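Local coordinates for Non-structural protein 3 (Porcine deltacoronavirus, PDB 6LN0) that probably cleaves the viral polyprotein through a papain-like protease region and, through its macro domain, probably binds ADP-ribose, at residues Val14-Gly19 against His133-Phe138; Leu39-Gly44 against Glu59-Val64; Cys85-Val90 against Lys108-Glu113; Ile209-Thr214 against Gln230-Leu235; Asn267-Thr272 against Leu319-Ser324. One frame throughout, in Å; residues are numbered along the deposited sequence.

Contact 1: residues Val14-Gly19 against His133-Phe138; sequences VELVVG and HSLDAF
Val14 and Phe138 both extend opposite to their backbone nitrogens (chi1 173° for CG1 of Val14, 160° for CG of Phe138), and these torsions send a methyl and a ring at each other from opposite directions. The ring presents its edge: Val14 CG1 lies near the ring plane, 3.9 Å from Phe138 CE2, and the second methyl, Val14 CG2, is 3.9 Å from Phe138 CZ. The two methyls sit to either side of the ring plane at the CE2-CZ edge, and the valine stacks on neither face. One helical turn earlier, Leu135 reaches over with its CD1 methyl, which stands 4.0 Å from Leu16 CD1; these two side chains cross at about a right angle and meet through one methyl each. The backbones remain far apart, with the CA atoms of Leu16 and Leu135 10.2 Å from each other. Strand 10-17 forms an edge of the six-stranded macro domain sheet, and helix 131-141 packs over it. Leu151 of the adjacent strand 146-152 touches Val14, Leu135 and Phe138, while Trp162 of helix 158-165 lies against Val14, Leu16 and Leu135. The contact between the segments is wholly apolar and sets no directed bond between them.

Contact 2: residues Leu39-Gly44 against Glu59-Val64; sequences LTNGGG and EYCNSV
Leu39 meets Cys61 first at its root: Leu39 CB lies 3.8 Å from Cys61 CB, the two backbones coming close here, with CA atoms 6.1 Å apart. From CB the leucine chain passes to CG, which stands opposite to the carbonyl carbon (chi1 -50°), and on to its branches, where CD1 does the reaching. That methyl settles 3.6 Å from the carbonyl oxygen Cys61 O, a van der Waals approach, and 4.0 Å from Val64 CG2, nearly one helical turn further on. Cys61 SG stands beside the amide of Asn41, with Asn41 ND2 4.4 Å away. That amide is tied down elsewhere: its nitrogen donates to Gln58 of helix 55-64, the helix that carries Cys61, and its oxygen accepts from Asn33. In this way the loop is joined to helix 55-64 by an apolar patch next to a buried amide that bridges helix and strand 29-34. The chain beyond Asn41 runs into Gly42, Gly43 and Gly44, where helix 44-53 takes over. An asparagine-rich strand end followed by a glycine triplet is characteristic of the macro domain, where in relatives this loop borders the ADP-ribose pocket.

Contact 3: residues Cys85-Val90 against Lys108-Glu113; sequences CILHVV and KSILTE
A helix laid against a strand of the central sheet, the basic layer contact of the alpha/beta/alpha macro domain, is made here where the end of helix 99-110 packs on strand 83-89. Leu87 and Val89, two residues apart on the strand, point to the helix, while His88 between them points away. Val89 is gripped by two residues. Its CG1 methyl lies 3.7 Å from Ser109 OG, and its CG2 methyl lies 3.8 Å from Ile110 CD1, with Ile110 CG1 touching both branches a little further out. The valine and isoleucine side chains cross at about a right angle. With chi1 at -75°, Val89 places CG2 between its backbone nitrogen and carbonyl carbon, and this rotation offers one methyl to the serine and the other to the isoleucine. Leu87 meets the helix end at its backbone: Leu87 CD2 is 3.9 Å from the carbonyl oxygen Ile110 O, which also takes a weak bond from Thr112 N, and 4.4 Å from Ile110 CG2, a looser touch. The CA atoms of Leu87 and Ile110 are 7.7 Å apart. An inverse gamma turn is centred on Leu111, which points away from strand 83-89 and touches Tyr117 and Ile119. Ile110 reaches two further strands, touching Val32 of strand 29-34 and Ile119 of strand 117-120, and Pro70 flanks Val89 and Ser109. No polar atom of one segment bonds the other, and the contact is carried by methyl packing, with two oxygens lying against hydrocarbon.

Contact 4: residues Ile209-Thr214 against Gln230-Leu235; sequences IYLEVT and QYCVYL
Leu211 is the residue of strand 209-212 that reaches helix 228-237. Tyr210, just before it, has its phenol bound to the backbone of Lys205, and its ring rests on Val201 and Pro204. Leu211 itself extends with CG opposite to its backbone nitrogen (chi1 -172°), which carries both methyls forward to the helix: CD2 meets Cys232 and Tyr231, CD1 meets Leu235. CD2 presses on sulfur, with Leu211 CD2 3.6 Å from Cys232 SG; the same methyl also lies near the plane of the Tyr231 ring at its edge, 4.4 Å from Tyr231 CD2. CD1 goes the other way, to the next turn, where Leu211 CD1 is 3.9 Å from Leu235 CD1 and the two leucines cross at about a right angle. Leu235 in turn covers one face of the Tyr231 ring, its CG 3.8 Å above the plane and offset toward the rim. The strand belongs to a small four-stranded sheet, probably the ubiquitin-like module that precedes the protease in coronavirus relatives, and here it packs on helix 228-237. The axes of the short strand and helix pass 10.8 Å apart at 118°. Phe195 of the neighbouring strand 194-195 touches both Leu211 and Cys232. After Glu212, Val213 centres an inverse gamma turn that redirects the chain, and Thr214 then N-caps helix 215-223, its OG1 accepting from the backbone nitrogen of Val217.

Contact 5: residues Asn267-Thr272 against Leu319-Ser324; sequences NLFQNT and LLVSNS
Phe269 and Leu320 bring the last turns of helices 260-270 and 313-322 together, their CA atoms 7.2 Å apart. Phe269 is the residue of its segment that does the touching. With CG opposite to the backbone nitrogen (chi1 -179°) it reaches out to the other helix, and Leu320 lies against its CB and, obliquely, the CD2 corner of the ring: Leu320 CD1 is 3.7 Å from Phe269 CB, and Leu320 CB is 3.7 Å from Phe269 CD2. Further along, the ring turns its edge to Val321 and Ser324, with Val321 CG2 4.5 Å from Phe269 CD2 and Ser324 CB 4.4 Å from Phe269 CE2. Both helix ends are tied up by their own polar groups. Thr272 OG1 donates in the carbonyl plane, on a lone pair, to Phe269 O at 3.0 Å, and Thr272 N shares that oxygen. Asn323 ND2 gives an almost straight bond of 3.0 Å to Leu319 O (176°), which Asn323 N reaches from the opposite face of the carbonyl plane. Around this buried patch, Phe276 stacks on the Phe269 ring and Tyr274 touches Val321 and Ser324. Helix 293-302 borders the 313-322 side, packing on Leu320 through Trp298 and Ile299, while strand 416-423 borders the 260-270 side, meeting Leu268 and Thr272 through Tyr421.

Overall arrangement
Contacts 1, 2 and 3 belong to the macro domain end of an elongated chain. Contact 3 is central: Leu111 CD1 touches Phe138 CE1 of contact 1 at 3.9 Å, and His88 CD2 meets Leu39 CD2 of contact 2 at 3.6 Å, whereas contacts 1 and 2 are separated by about 11 Å between nearest atoms. Contacts 2 and 3 are both nested in the loop closed by contact 1. Contacts 4 and 5 follow in the papain-like region, their centres about 27 Å apart. From contact 2 to contact 5 the centres span about 88 Å. The zinc ion, held by Cys334, Cys335, Cys360 and Cys363, belongs to none of the five contacts.

Contact 1: residues Val14-Gly19 against His133-Phe138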
# COMPACT_ATOMS: atom_id res chain seq x y z
N VAL A 14 11.21 -10.75 -23.44
CA VAL A 14 12.65 -10.88 -23.49
C VAL A 14 13.08 -12.14 -22.75
O VAL A 14 12.48 -12.53 -21.74
CB VAL A 14 13.27 -9.63 -22.85
CG1 VAL A 14 14.76 -9.77 -22.70
CG2 VAL A 14 12.91 -8.41 -23.64
N GLU A 15 14.12 -12.80 -23.25
CA GLU A 15 14.73 -13.91 -22.54
C GLU A 15 16.24 -13.79 -22.63
O GLU A 15 16.80 -13.45 -23.68
CB GLU A 15 14.26 -15.27 -23.09
CG GLU A 15 14.90 -15.70 -24.42
CD GLU A 15 13.99 -16.60 -25.25
OE1 GLU A 15 14.18 -17.84 -25.24
OE2 GLU A 15 13.07 -16.07 -25.93
N LEU A 16 16.92 -14.04 -21.51
CA LEU A 16 18.36 -13.91 -21.41
C LEU A 16 18.93 -15.32 -21.29
O LEU A 16 18.78 -15.96 -20.25
CB LEU A 16 18.76 -13.05 -20.23
CG LEU A 16 20.15 -12.44 -20.35
CD1 LEU A 16 20.17 -11.11 -19.65
CD2 LEU A 16 21.18 -13.36 -19.75
N VAL A 17 19.60 -15.78 -22.34
CA VAL A 17 20.05 -17.15 -22.43
C VAL A 17 21.55 -17.23 -22.17
O VAL A 17 22.32 -16.29 -22.44
CB VAL A 17 19.65 -17.75 -23.80
CG1 VAL A 17 20.33 -19.08 -24.05
CG2 VAL A 17 18.13 -17.91 -23.84
N VAL A 18 21.96 -18.37 -21.62
CA VAL A 18 23.24 -18.59 -20.96
C VAL A 18 24.41 -18.74 -21.93
O VAL A 18 25.20 -17.80 -22.10
CB VAL A 18 23.11 -19.81 -20.03
CG1 VAL A 18 22.47 -19.39 -18.72
CG2 VAL A 18 22.26 -20.92 -20.69
N GLY A 19 24.53 -19.91 -22.57
CA GLY A 19 25.73 -20.31 -23.30
C GLY A 19 25.99 -19.59 -24.61
O GLY A 19 25.55 -18.46 -24.81
N HIS A 133 24.96 -1.04 -17.99
CA HIS A 133 24.54 0.00 -18.93
C HIS A 133 24.00 -0.60 -20.21
O HIS A 133 22.98 -0.13 -20.74
CB HIS A 133 25.71 0.96 -19.23
CG HIS A 133 26.35 1.52 -18.00
ND1 HIS A 133 27.41 2.40 -18.05
CD2 HIS A 133 26.07 1.34 -16.68
CE1 HIS A 133 27.77 2.72 -16.83
NE2 HIS A 133 26.98 2.09 -15.98
N SER A 134 24.69 -1.63 -20.73
CA SER A 134 24.20 -2.31 -21.93
C SER A 134 22.82 -2.90 -21.71
O SER A 134 21.91 -2.70 -22.52
CB SER A 134 25.17 -3.39 -22.38
OG SER A 134 26.07 -2.87 -23.35
N LEU A 135 22.65 -3.67 -20.63
CA LEU A 135 21.33 -4.22 -20.37
C LEU A 135 20.30 -3.12 -20.14
O LEU A 135 19.12 -3.30 -20.45
CB LEU A 135 21.38 -5.18 -19.18
CG LEU A 135 21.84 -6.59 -19.54
CD1 LEU A 135 21.45 -7.56 -18.47
CD2 LEU A 135 21.29 -7.07 -20.88
N ASP A 136 20.75 -1.96 -19.64
CA ASP A 136 19.84 -0.85 -19.40
C ASP A 136 19.54 -0.09 -20.68
O ASP A 136 18.38 0.26 -20.95
CB ASP A 136 20.42 0.09 -18.33
CG ASP A 136 19.48 1.25 -17.98
OD1 ASP A 136 18.30 0.99 -17.62
OD2 ASP A 136 19.94 2.42 -18.09
N ALA A 137 20.58 0.19 -21.49
CA ALA A 137 20.35 0.76 -22.81
C ALA A 137 19.34 -0.06 -23.58
O ALA A 137 18.47 0.48 -24.28
CB ALA A 137 21.66 0.87 -23.58
N PHE A 138 19.39 -1.39 -23.43
CA PHE A 138 18.55 -2.26 -24.23
C PHE A 138 17.08 -2.14 -23.83
O PHE A 138 16.21 -2.06 -24.70
CB PHE A 138 19.02 -3.70 -24.11
CG PHE A 138 17.98 -4.71 -24.48
CD1 PHE A 138 17.67 -4.95 -25.81
CD2 PHE A 138 17.33 -5.44 -23.50
CE1 PHE A 138 16.72 -5.89 -26.16
CE2 PHE A 138 16.38 -6.38 -23.83
CZ PHE A 138 16.07 -6.61 -25.17

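Contact 2: residues Leu39-Gly44 against Glu59-Val64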
# COMPACT_ATOMS: atom_id res chain seq x y z
N LEU A 39 34.80 -5.46 -40.24
CA LEU A 39 34.18 -6.80 -40.24
C LEU A 39 35.23 -7.91 -40.20
O LEU A 39 35.00 -9.02 -40.67
CB LEU A 39 33.24 -6.98 -41.43
CG LEU A 39 32.24 -5.83 -41.60
CD1 LEU A 39 31.76 -5.72 -43.04
CD2 LEU A 39 31.08 -5.97 -40.61
N THR A 40 36.38 -7.61 -39.62
CA THR A 40 37.42 -8.62 -39.49
C THR A 40 36.93 -9.85 -38.73
O THR A 40 37.55 -10.91 -38.84
CB THR A 40 38.64 -8.02 -38.79
OG1 THR A 40 38.38 -7.90 -37.39
CG2 THR A 40 38.93 -6.63 -39.34
N ASN A 41 35.84 -9.73 -37.97
CA ASN A 41 35.39 -10.80 -37.08
C ASN A 41 36.55 -11.38 -36.28
O ASN A 41 36.77 -12.59 -36.23
CB ASN A 41 34.66 -11.89 -37.85
CG ASN A 41 33.30 -11.45 -38.33
OD1 ASN A 41 32.40 -11.17 -37.53
ND2 ASN A 41 33.13 -11.37 -39.64
N GLY A 42 37.32 -10.48 -35.66
CA GLY A 42 38.48 -10.82 -34.85
C GLY A 42 38.23 -11.83 -33.75
O GLY A 42 38.87 -12.89 -33.72
N GLY A 43 37.32 -11.54 -32.85
CA GLY A 43 36.99 -12.45 -31.77
C GLY A 43 35.60 -12.23 -31.22
O GLY A 43 34.71 -11.72 -31.90
N GLY A 44 35.41 -12.64 -29.97
CA GLY A 44 34.16 -12.47 -29.28
C GLY A 44 33.04 -13.21 -29.99
O GLY A 44 33.26 -14.23 -30.66
N GLU A 59 34.25 -13.78 -46.87
CA GLU A 59 34.73 -13.12 -48.08
C GLU A 59 33.81 -11.98 -48.48
O GLU A 59 34.27 -10.91 -48.91
CB GLU A 59 34.85 -14.12 -49.25
CG GLU A 59 35.33 -15.50 -48.85
CD GLU A 59 35.54 -16.47 -50.02
OE1 GLU A 59 36.42 -17.36 -49.90
OE2 GLU A 59 34.83 -16.35 -51.05
N TYR A 60 32.49 -12.18 -48.38
CA TYR A 60 31.58 -11.10 -48.71
C TYR A 60 31.76 -9.92 -47.77
O TYR A 60 31.72 -8.76 -48.20
CB TYR A 60 30.12 -11.60 -48.71
CG TYR A 60 29.16 -10.46 -48.92
CD1 TYR A 60 29.15 -9.74 -50.11
CD2 TYR A 60 28.30 -10.06 -47.90
CE1 TYR A 60 28.29 -8.67 -50.29
CE2 TYR A 60 27.43 -9.00 -48.06
CZ TYR A 60 27.42 -8.30 -49.25
OH TYR A 60 26.56 -7.24 -49.39
N CYS A 61 32.04 -10.18 -46.48
CA CYS A 61 32.32 -9.08 -45.56
C CYS A 61 33.54 -8.27 -46.00
O CYS A 61 33.55 -7.03 -45.88
CB CYS A 61 32.52 -9.59 -44.13
SG CYS A 61 31.02 -10.27 -43.38
N ASN A 62 34.60 -8.95 -46.50
CA ASN A 62 35.80 -8.22 -46.92
C ASN A 62 35.52 -7.37 -48.15
O ASN A 62 36.04 -6.25 -48.26
CB ASN A 62 36.96 -9.18 -47.19
CG ASN A 62 37.27 -10.07 -46.01
OD1 ASN A 62 37.16 -9.65 -44.86
ND2 ASN A 62 37.65 -11.30 -46.29
N SER A 63 34.74 -7.90 -49.10
CA SER A 63 34.29 -7.10 -50.25
C SER A 63 33.76 -5.74 -49.81
O SER A 63 34.19 -4.70 -50.31
CB SER A 63 33.19 -7.85 -51.01
OG SER A 63 33.49 -9.23 -51.09
N VAL A 64 32.80 -5.74 -48.87
CA VAL A 64 32.11 -4.50 -48.51
C VAL A 64 32.89 -3.69 -47.48
O VAL A 64 32.58 -2.50 -47.29
CB VAL A 64 30.66 -4.84 -48.11
CG1 VAL A 64 29.97 -5.51 -49.28
CG2 VAL A 64 30.58 -5.76 -46.90

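Contact 3: residues Cys85-Val90 against Lys108-Glu113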
# COMPACT_ATOMS: atom_id res chain seq x y z
N CYS A 85 19.06 -14.09 -41.22
CA CYS A 85 20.07 -13.14 -41.67
C CYS A 85 20.90 -12.68 -40.48
O CYS A 85 20.60 -13.00 -39.33
CB CYS A 85 19.41 -11.95 -42.37
SG CYS A 85 18.28 -11.07 -41.28
N ILE A 86 21.95 -11.92 -40.80
CA ILE A 86 22.93 -11.44 -39.83
C ILE A 86 22.99 -9.93 -39.94
O ILE A 86 23.15 -9.38 -41.03
CB ILE A 86 24.32 -12.06 -40.08
CG1 ILE A 86 24.30 -13.55 -39.75
CG2 ILE A 86 25.41 -11.36 -39.27
CD1 ILE A 86 25.43 -14.35 -40.39
N LEU A 87 22.88 -9.26 -38.80
CA LEU A 87 22.89 -7.81 -38.75
C LEU A 87 24.16 -7.36 -38.04
O LEU A 87 24.49 -7.88 -36.98
CB LEU A 87 21.62 -7.31 -38.04
CG LEU A 87 21.37 -5.82 -37.79
CD1 LEU A 87 21.55 -5.02 -39.04
CD2 LEU A 87 19.96 -5.62 -37.19
N HIS A 88 24.87 -6.41 -38.64
CA HIS A 88 26.17 -5.98 -38.13
C HIS A 88 26.04 -4.56 -37.60
O HIS A 88 25.58 -3.68 -38.33
CB HIS A 88 27.26 -6.00 -39.22
CG HIS A 88 27.43 -7.33 -39.87
ND1 HIS A 88 26.52 -7.84 -40.77
CD2 HIS A 88 28.41 -8.26 -39.75
CE1 HIS A 88 26.93 -9.03 -41.18
NE2 HIS A 88 28.07 -9.31 -40.57
N VAL A 89 26.51 -4.35 -36.37
CA VAL A 89 26.55 -3.02 -35.78
C VAL A 89 27.84 -2.85 -34.98
O VAL A 89 28.35 -3.80 -34.39
CB VAL A 89 25.33 -2.78 -34.88
CG1 VAL A 89 24.13 -2.55 -35.76
CG2 VAL A 89 25.11 -3.99 -33.99
N VAL A 90 28.33 -1.62 -34.96
CA VAL A 90 29.60 -1.28 -34.32
C VAL A 90 29.34 -0.73 -32.92
O VAL A 90 28.94 0.44 -32.79
CB VAL A 90 30.40 -0.29 -35.18
CG1 VAL A 90 31.76 -0.03 -34.58
CG2 VAL A 90 30.52 -0.81 -36.60
N LYS A 108 18.71 0.76 -30.49
CA LYS A 108 17.72 1.40 -31.36
C LYS A 108 18.01 1.03 -32.81
O LYS A 108 17.10 0.73 -33.58
CB LYS A 108 17.76 2.92 -31.19
CG LYS A 108 16.48 3.64 -31.63
CD LYS A 108 16.74 5.08 -32.13
CE LYS A 108 15.46 5.75 -32.62
NZ LYS A 108 15.32 5.74 -34.10
N SER A 109 19.29 1.04 -33.16
CA SER A 109 19.72 0.69 -34.50
C SER A 109 19.37 -0.74 -34.87
O SER A 109 19.24 -1.05 -36.06
CB SER A 109 21.22 0.95 -34.58
OG SER A 109 21.80 0.28 -35.67
N ILE A 110 19.18 -1.61 -33.88
CA ILE A 110 18.97 -3.03 -34.12
C ILE A 110 17.49 -3.37 -34.21
O ILE A 110 17.05 -4.09 -35.11
CB ILE A 110 19.66 -3.85 -33.00
CG1 ILE A 110 21.17 -3.83 -33.17
CG2 ILE A 110 19.08 -5.27 -32.91
CD1 ILE A 110 21.90 -4.36 -31.96
N LEU A 111 16.71 -2.88 -33.24
CA LEU A 111 15.36 -3.38 -32.99
C LEU A 111 14.38 -2.44 -33.69
O LEU A 111 13.84 -1.51 -33.10
CB LEU A 111 15.09 -3.48 -31.50
CG LEU A 111 16.11 -4.38 -30.78
CD1 LEU A 111 16.51 -3.79 -29.45
CD2 LEU A 111 15.56 -5.79 -30.63
N THR A 112 14.17 -2.70 -34.98
CA THR A 112 13.42 -1.81 -35.84
C THR A 112 12.26 -2.49 -36.54
O THR A 112 11.35 -1.79 -37.00
CB THR A 112 14.34 -1.20 -36.91
OG1 THR A 112 14.81 -2.25 -37.78
CG2 THR A 112 15.53 -0.53 -36.25
N GLU A 113 12.25 -3.81 -36.62
CA GLU A 113 11.30 -4.57 -37.40
C GLU A 113 10.75 -5.69 -36.54
O GLU A 113 11.38 -6.10 -35.57
CB GLU A 113 11.97 -5.16 -38.65
CG GLU A 113 12.85 -4.17 -39.40
CD GLU A 113 12.03 -3.16 -40.18
OE1 GLU A 113 12.35 -1.94 -40.11
OE2 GLU A 113 11.07 -3.58 -40.87

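Contact 4: residues Ile209-Thr214 against Gln230-Leu235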
# COMPACT_ATOMS: atom_id res chain seq x y z
N ILE A 209 7.20 4.39 2.55
CA ILE A 209 6.73 3.15 3.16
C ILE A 209 5.26 2.96 2.81
O ILE A 209 4.46 3.89 2.95
CB ILE A 209 6.94 3.17 4.67
CG1 ILE A 209 8.40 3.43 5.00
CG2 ILE A 209 6.46 1.87 5.26
CD1 ILE A 209 8.65 3.44 6.49
N TYR A 210 4.91 1.76 2.36
CA TYR A 210 3.57 1.45 1.92
C TYR A 210 3.03 0.31 2.77
O TYR A 210 3.78 -0.57 3.21
CB TYR A 210 3.54 1.05 0.42
CG TYR A 210 3.86 2.18 -0.52
CD1 TYR A 210 2.86 3.03 -0.97
CD2 TYR A 210 5.17 2.40 -0.96
CE1 TYR A 210 3.15 4.07 -1.83
CE2 TYR A 210 5.46 3.43 -1.80
CZ TYR A 210 4.45 4.26 -2.25
OH TYR A 210 4.74 5.30 -3.10
N LEU A 211 1.73 0.35 3.01
CA LEU A 211 1.08 -0.78 3.67
C LEU A 211 0.90 -1.89 2.63
O LEU A 211 0.31 -1.67 1.57
CB LEU A 211 -0.27 -0.35 4.25
CG LEU A 211 -1.02 -1.36 5.13
CD1 LEU A 211 -0.22 -1.72 6.39
CD2 LEU A 211 -2.39 -0.84 5.51
N GLU A 212 1.46 -3.05 2.92
CA GLU A 212 1.22 -4.24 2.12
C GLU A 212 -0.07 -4.87 2.61
O GLU A 212 -0.10 -5.48 3.68
CB GLU A 212 2.39 -5.21 2.24
CG GLU A 212 2.07 -6.62 1.77
CD GLU A 212 3.28 -7.29 1.13
OE1 GLU A 212 4.37 -6.65 1.13
OE2 GLU A 212 3.14 -8.44 0.62
N VAL A 213 -1.14 -4.72 1.86
CA VAL A 213 -2.43 -5.18 2.36
C VAL A 213 -2.57 -6.67 2.11
O VAL A 213 -3.06 -7.10 1.06
CB VAL A 213 -3.57 -4.36 1.75
CG1 VAL A 213 -4.94 -4.88 2.21
CG2 VAL A 213 -3.39 -2.89 2.11
N THR A 214 -2.10 -7.48 3.06
CA THR A 214 -2.27 -8.92 2.97
C THR A 214 -3.70 -9.25 3.37
O THR A 214 -4.53 -8.36 3.58
CB THR A 214 -1.28 -9.64 3.86
OG1 THR A 214 -1.58 -9.38 5.24
CG2 THR A 214 0.14 -9.23 3.53
N GLN A 230 -8.64 4.27 7.73
CA GLN A 230 -8.68 4.28 9.17
C GLN A 230 -7.63 3.35 9.75
O GLN A 230 -6.99 3.67 10.76
CB GLN A 230 -10.07 3.90 9.66
CG GLN A 230 -11.15 4.81 9.13
CD GLN A 230 -12.51 4.41 9.63
OE1 GLN A 230 -12.99 3.32 9.34
NE2 GLN A 230 -13.14 5.29 10.41
N TYR A 231 -7.42 2.20 9.13
CA TYR A 231 -6.51 1.23 9.72
C TYR A 231 -5.08 1.78 9.72
O TYR A 231 -4.34 1.60 10.68
CB TYR A 231 -6.58 -0.10 8.96
CG TYR A 231 -5.84 -1.20 9.66
CD1 TYR A 231 -6.26 -1.66 10.89
CD2 TYR A 231 -4.70 -1.74 9.11
CE1 TYR A 231 -5.56 -2.65 11.54
CE2 TYR A 231 -4.00 -2.72 9.75
CZ TYR A 231 -4.43 -3.18 10.95
OH TYR A 231 -3.71 -4.17 11.58
N CYS A 232 -4.70 2.47 8.64
CA CYS A 232 -3.40 3.11 8.59
C CYS A 232 -3.25 4.13 9.70
O CYS A 232 -2.25 4.12 10.44
CB CYS A 232 -3.21 3.80 7.24
SG CYS A 232 -2.77 2.72 5.92
N VAL A 233 -4.26 5.01 9.83
CA VAL A 233 -4.25 5.97 10.92
C VAL A 233 -4.08 5.24 12.25
O VAL A 233 -3.30 5.66 13.12
CB VAL A 233 -5.54 6.80 10.90
CG1 VAL A 233 -5.64 7.67 12.17
CG2 VAL A 233 -5.65 7.65 9.61
N TYR A 234 -4.77 4.11 12.39
CA TYR A 234 -4.69 3.35 13.63
C TYR A 234 -3.27 2.88 13.89
O TYR A 234 -2.73 3.05 14.99
CB TYR A 234 -5.65 2.17 13.57
CG TYR A 234 -5.35 1.11 14.60
CD1 TYR A 234 -5.68 1.33 15.93
CD2 TYR A 234 -4.77 -0.13 14.24
CE1 TYR A 234 -5.43 0.37 16.91
CE2 TYR A 234 -4.52 -1.12 15.23
CZ TYR A 234 -4.86 -0.83 16.58
OH TYR A 234 -4.66 -1.71 17.61
N LEU A 235 -2.64 2.28 12.88
CA LEU A 235 -1.29 1.74 13.06
C LEU A 235 -0.30 2.84 13.44
O LEU A 235 0.56 2.63 14.30
CB LEU A 235 -0.83 1.03 11.78
CG LEU A 235 -1.57 -0.27 11.47
CD1 LEU A 235 -1.28 -0.74 10.04
CD2 LEU A 235 -1.18 -1.32 12.49

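Contact 5: residues Asn267-Thr272 against Leu319-Ser324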
# COMPACT_ATOMS: atom_id res chain seq x y z
N ASN A 267 -14.15 7.95 30.17
CA ASN A 267 -14.45 8.02 31.59
C ASN A 267 -15.94 7.83 31.86
O ASN A 267 -16.31 7.14 32.82
CB ASN A 267 -13.94 9.33 32.17
CG ASN A 267 -12.43 9.33 32.29
OD1 ASN A 267 -11.79 8.26 32.26
ND2 ASN A 267 -11.84 10.52 32.38
N LEU A 268 -16.82 8.42 31.04
CA LEU A 268 -18.23 8.05 31.07
C LEU A 268 -18.39 6.54 30.92
O LEU A 268 -19.11 5.90 31.70
CB LEU A 268 -18.99 8.77 29.97
CG LEU A 268 -20.49 8.54 29.89
CD1 LEU A 268 -21.18 9.01 31.16
CD2 LEU A 268 -21.04 9.27 28.68
N PHE A 269 -17.71 5.95 29.93
CA PHE A 269 -17.90 4.53 29.67
C PHE A 269 -17.52 3.70 30.89
O PHE A 269 -18.23 2.76 31.26
CB PHE A 269 -17.08 4.07 28.44
CG PHE A 269 -17.28 2.62 28.13
CD1 PHE A 269 -16.47 1.66 28.72
CD2 PHE A 269 -18.32 2.21 27.33
CE1 PHE A 269 -16.70 0.32 28.48
CE2 PHE A 269 -18.55 0.87 27.09
CZ PHE A 269 -17.73 -0.08 27.65
N GLN A 270 -16.42 4.06 31.54
CA GLN A 270 -15.99 3.33 32.73
C GLN A 270 -17.05 3.36 33.83
O GLN A 270 -17.07 2.45 34.67
CB GLN A 270 -14.67 3.91 33.25
CG GLN A 270 -13.47 3.55 32.37
CD GLN A 270 -12.16 4.05 32.94
OE1 GLN A 270 -11.52 3.36 33.74
NE2 GLN A 270 -11.76 5.26 32.55
N ASN A 271 -17.93 4.37 33.85
CA ASN A 271 -19.00 4.43 34.84
C ASN A 271 -20.31 3.83 34.35
O ASN A 271 -21.35 4.12 34.93
CB ASN A 271 -19.23 5.88 35.29
CG ASN A 271 -18.22 6.31 36.35
OD1 ASN A 271 -17.32 7.11 36.07
ND2 ASN A 271 -18.33 5.73 37.54
N THR A 272 -20.28 3.03 33.30
CA THR A 272 -21.42 2.21 32.93
C THR A 272 -21.11 0.75 33.23
O THR A 272 -20.05 0.40 33.76
CB THR A 272 -21.78 2.36 31.46
OG1 THR A 272 -20.92 1.51 30.71
CG2 THR A 272 -21.60 3.78 31.01
N LEU A 319 -19.33 5.45 19.98
CA LEU A 319 -18.47 4.40 19.44
C LEU A 319 -18.28 3.28 20.46
O LEU A 319 -18.45 2.10 20.15
CB LEU A 319 -17.12 4.97 19.03
CG LEU A 319 -16.09 3.88 18.76
CD1 LEU A 319 -16.32 3.33 17.38
CD2 LEU A 319 -14.69 4.44 18.91
N LEU A 320 -17.94 3.64 21.70
CA LEU A 320 -17.69 2.62 22.72
C LEU A 320 -18.93 1.79 22.99
O LEU A 320 -18.86 0.56 23.03
CB LEU A 320 -17.20 3.29 24.00
CG LEU A 320 -15.92 4.11 23.83
CD1 LEU A 320 -15.49 4.67 25.19
CD2 LEU A 320 -14.79 3.29 23.15
N VAL A 321 -20.08 2.46 23.17
CA VAL A 321 -21.30 1.76 23.57
C VAL A 321 -21.76 0.80 22.48
O VAL A 321 -22.17 -0.33 22.75
CB VAL A 321 -22.40 2.78 23.94
CG1 VAL A 321 -23.76 2.12 23.93
CG2 VAL A 321 -22.13 3.39 25.30
N SER A 322 -21.70 1.23 21.22
CA SER A 322 -22.11 0.35 20.15
C SER A 322 -21.17 -0.84 19.94
O SER A 322 -21.56 -1.81 19.28
CB SER A 322 -22.24 1.12 18.85
OG SER A 322 -20.96 1.45 18.41
N ASN A 323 -19.94 -0.81 20.47
CA ASN A 323 -19.05 -1.96 20.42
C ASN A 323 -19.13 -2.80 21.68
O ASN A 323 -18.22 -3.61 21.95
CB ASN A 323 -17.61 -1.54 20.19
CG ASN A 323 -17.33 -1.28 18.75
OD1 ASN A 323 -16.93 -2.18 18.01
ND2 ASN A 323 -17.52 -0.05 18.34
N SER A 324 -20.21 -2.64 22.44
CA SER A 324 -20.43 -3.36 23.68
C SER A 324 -21.74 -4.14 23.61
O SER A 324 -22.42 -4.15 22.59
CB SER A 324 -20.44 -2.38 24.86
OG SER A 324 -21.59 -1.54 24.76